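Local coordinates for protein pullulanase (Bacillus acidopullulyticus, PDB 2WAN) that hydrolyses alpha-1,6-glucosidic linkages in pullulan and probably the branch points of starch-type polysaccharides, as a debranching glycoside hydrolase, at residues H827-M832 and N861-K866. Sequence-based numbering, arbitrary orientation.
With SO4 (sulfate ion), chain J; SO4 (sulfate ion), chain L.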
loop_
_atom_site.group_PDB
_atom_site.type_symbol
_atom_site.label_atom_id
_atom_site.label_comp_id
_atom_site.label_asym_id
_atom_site.label_seq_id
_atom_site.Cartn_x
_atom_site.Cartn_y
_atom_site.Cartn_z
ATOM N N HIS A 827 -2.047 -28.390 12.180
ATOM C CA HIS A 827 -2.311 -29.160 10.971
ATOM C C HIS A 827 -1.906 -28.439 9.719
ATOM O O HIS A 827 -2.677 -27.630 9.183
ATOM C CB HIS A 827 -3.783 -29.618 10.944
ATOM C CG HIS A 827 -4.040 -30.688 11.942
ATOM N ND1 HIS A 827 -3.632 -31.990 11.745
ATOM C CD2 HIS A 827 -4.542 -30.630 13.200
ATOM C CE1 HIS A 827 -3.911 -32.695 12.824
ATOM N NE2 HIS A 827 -4.459 -31.895 13.722
ATOM N N PRO A 828 -0.680 -28.734 9.234
ATOM C CA PRO A 828 -0.135 -28.023 8.079
ATOM C C PRO A 828 -0.864 -28.270 6.738
ATOM O O PRO A 828 -0.613 -27.554 5.766
ATOM C CB PRO A 828 1.345 -28.473 8.054
ATOM C CG PRO A 828 1.351 -29.835 8.715
ATOM C CD PRO A 828 0.271 -29.712 9.800
ATOM N N ALA A 829 -1.787 -29.238 6.688
ATOM C CA ALA A 829 -2.653 -29.426 5.502
ATOM C C ALA A 829 -3.460 -28.167 5.195
ATOM O O ALA A 829 -3.754 -27.882 4.041
ATOM C CB ALA A 829 -3.604 -30.597 5.718
ATOM N N PHE A 830 -3.805 -27.415 6.240
ATOM C CA PHE A 830 -4.489 -26.131 6.093
ATOM C C PHE A 830 -3.597 -25.007 5.562
ATOM O O PHE A 830 -4.095 -23.918 5.238
ATOM C CB PHE A 830 -5.072 -25.691 7.446
ATOM C CG PHE A 830 -6.202 -26.570 7.943
ATOM C CD1 PHE A 830 -7.444 -26.555 7.319
ATOM C CD2 PHE A 830 -6.006 -27.389 9.051
ATOM C CE1 PHE A 830 -8.491 -27.365 7.794
ATOM C CE2 PHE A 830 -7.043 -28.195 9.547
ATOM C CZ PHE A 830 -8.289 -28.186 8.904
ATOM N N ARG A 831 -2.289 -25.281 5.446
ATOM C CA ARG A 831 -1.288 -24.247 5.207
ATOM C C ARG A 831 -0.324 -24.699 4.107
ATOM O O ARG A 831 0.901 -24.526 4.207
ATOM C CB ARG A 831 -0.522 -23.961 6.503
ATOM C CG ARG A 831 -1.422 -23.380 7.597
ATOM C CD ARG A 831 -0.619 -23.116 8.862
ATOM N NE ARG A 831 -0.505 -24.299 9.706
ATOM C CZ ARG A 831 0.597 -25.009 9.923
ATOM N NH1 ARG A 831 1.760 -24.710 9.331
ATOM N NH2 ARG A 831 0.535 -26.045 10.746
ATOM N N MET A 832 -0.880 -25.278 3.044
ATOM C CA MET A 832 -0.048 -25.598 1.863
ATOM C C MET A 832 0.614 -24.328 1.323
ATOM O O MET A 832 0.064 -23.219 1.459
ATOM C CB MET A 832 -0.877 -26.325 0.801
ATOM C CG MET A 832 -1.282 -27.683 1.266
ATOM S SD MET A 832 -2.193 -28.607 0.016
ATOM C CE MET A 832 -3.880 -28.483 0.639
ATOM N N ASN A 861 1.014 -31.590 2.866
ATOM C CA ASN A 861 2.034 -30.717 3.489
ATOM C C ASN A 861 2.557 -31.257 4.843
ATOM O O ASN A 861 2.810 -30.493 5.787
ATOM C CB ASN A 861 1.459 -29.296 3.645
ATOM C CG ASN A 861 2.531 -28.232 3.877
ATOM O OD1 ASN A 861 3.644 -28.316 3.343
ATOM N ND2 ASN A 861 2.181 -27.202 4.658
ATOM N N HIS A 862 2.754 -32.578 4.911
ATOM C CA HIS A 862 3.285 -33.252 6.106
ATOM C C HIS A 862 2.340 -33.193 7.317
ATOM O O HIS A 862 2.781 -33.173 8.460
ATOM C CB HIS A 862 4.681 -32.722 6.471
ATOM C CG HIS A 862 5.759 -33.120 5.506
ATOM N ND1 HIS A 862 5.516 -33.844 4.361
ATOM C CD2 HIS A 862 7.085 -32.846 5.501
ATOM C CE1 HIS A 862 6.650 -34.028 3.708
ATOM N NE2 HIS A 862 7.616 -33.433 4.378
ATOM N N ASP A 863 1.035 -33.186 7.053
ATOM C CA ASP A 863 0.068 -33.342 8.145
ATOM C C ASP A 863 0.122 -34.743 8.738
ATOM O O ASP A 863 0.416 -35.713 8.015
ATOM C CB ASP A 863 -1.355 -33.051 7.640
ATOM C CG ASP A 863 -2.214 -32.457 8.721
ATOM O OD1 ASP A 863 -2.658 -33.216 9.615
ATOM O OD2 ASP A 863 -2.405 -31.219 8.693
ATOM N N THR A 864 -0.191 -34.862 10.026
ATOM C CA THR A 864 -0.281 -36.162 10.676
ATOM C C THR A 864 -1.645 -36.833 10.462
ATOM O O THR A 864 -1.850 -37.988 10.866
ATOM C CB THR A 864 0.023 -36.090 12.177
ATOM O OG1 THR A 864 -0.847 -35.130 12.790
ATOM C CG2 THR A 864 1.490 -35.676 12.423
ATOM N N TRP A 865 -2.572 -36.109 9.845
ATOM C CA TRP A 865 -3.862 -36.720 9.469
ATOM C C TRP A 865 -3.881 -36.988 7.957
ATOM O O TRP A 865 -3.639 -36.085 7.153
ATOM C CB TRP A 865 -5.037 -35.809 9.860
ATOM C CG TRP A 865 -5.303 -35.754 11.344
ATOM C CD1 TRP A 865 -4.839 -36.600 12.311
ATOM C CD2 TRP A 865 -6.177 -34.819 12.012
ATOM N NE1 TRP A 865 -5.338 -36.222 13.560
ATOM C CE2 TRP A 865 -6.159 -35.134 13.394
ATOM C CE3 TRP A 865 -6.935 -33.723 11.575
ATOM C CZ2 TRP A 865 -6.906 -34.415 14.345
ATOM C CZ3 TRP A 865 -7.670 -32.994 12.523
ATOM C CH2 TRP A 865 -7.653 -33.344 13.887
ATOM N N LYS A 866 -4.186 -38.235 7.574
ATOM C CA LYS A 866 -4.171 -38.632 6.160
ATOM C C LYS A 866 -5.152 -37.816 5.303
ATOM O O LYS A 866 -4.777 -37.223 4.273
ATOM C CB LYS A 866 -4.499 -40.135 6.025
ATOM C CG LYS A 866 -4.486 -40.616 4.576
ATOM C CD LYS A 866 -4.717 -42.121 4.479
ATOM C CE LYS A 866 -4.514 -42.605 3.050
ATOM N NZ LYS A 866 -4.751 -44.085 2.935
HETATM S S SO4 J . 4.296 -26.650 11.040
HETATM O O1 SO4 J . 5.333 -27.661 10.838
HETATM O O2 SO4 J . 4.661 -25.791 12.180
HETATM O O3 SO4 J . 3.024 -27.329 11.370
HETATM O O4 SO4 J . 4.205 -25.811 9.828
HETATM S S SO4 L . 2.977 -32.931 -0.015
HETATM O O1 SO4 L . 3.731 -33.076 1.235
HETATM O O2 SO4 L . 3.697 -32.008 -0.901
HETATM O O3 SO4 L . 1.642 -32.429 0.281
HETATM O O4 SO4 L . 2.849 -34.220 -0.693
#
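H827 meets D863 edge-on: H827 ND1 donates to D863 OD1 over 2.6 Å on the syn lone pair of the oxygen, with OD1 only 3° out of the imidazole plane. With CG beside the backbone N (chi1 -72°), the ring also lies face-to-face on the six-membered ring of W865, centroids 3.8 Å apart and planes inclined by 27°. Its NE2 is hydrogen-bonded to E899, so both ring nitrogens are engaged. An alanine in place of W865 would probably strip the stacked indole from this face of the imidazole and leave the ring freer to tilt about its hydrogen bonds. D863 OD1 also accepts from the backbone N of W865 on its anti lone pair, closing an Asx turn. P828 rests its CG 3.3 Å from N861 O, and P828 O receives N861 ND2 at 3.0 Å from above the carbonyl plane and R831 N from the opposite face. The contact joins the loop after helix 811-826, beyond the last strand (773-777) of the (beta/alpha)8 catalytic barrel, to the loop between antiparallel strands 852-856 and 868-873 of the C-terminal all-beta domain. A829 N completes the grip on the carboxylate, donating to D863 OD2 over 2.9 Å on the anti lone pair. The R831 guanidinium turns to a sulfate ion, probably from the crystallisation liquor, R831 NH1 to O4 2.7 Å and NH2 to O3 2.9 Å, while NH1 also forms a salt bridge with D432. M832 CG passes N861 CB at 4.0 Å.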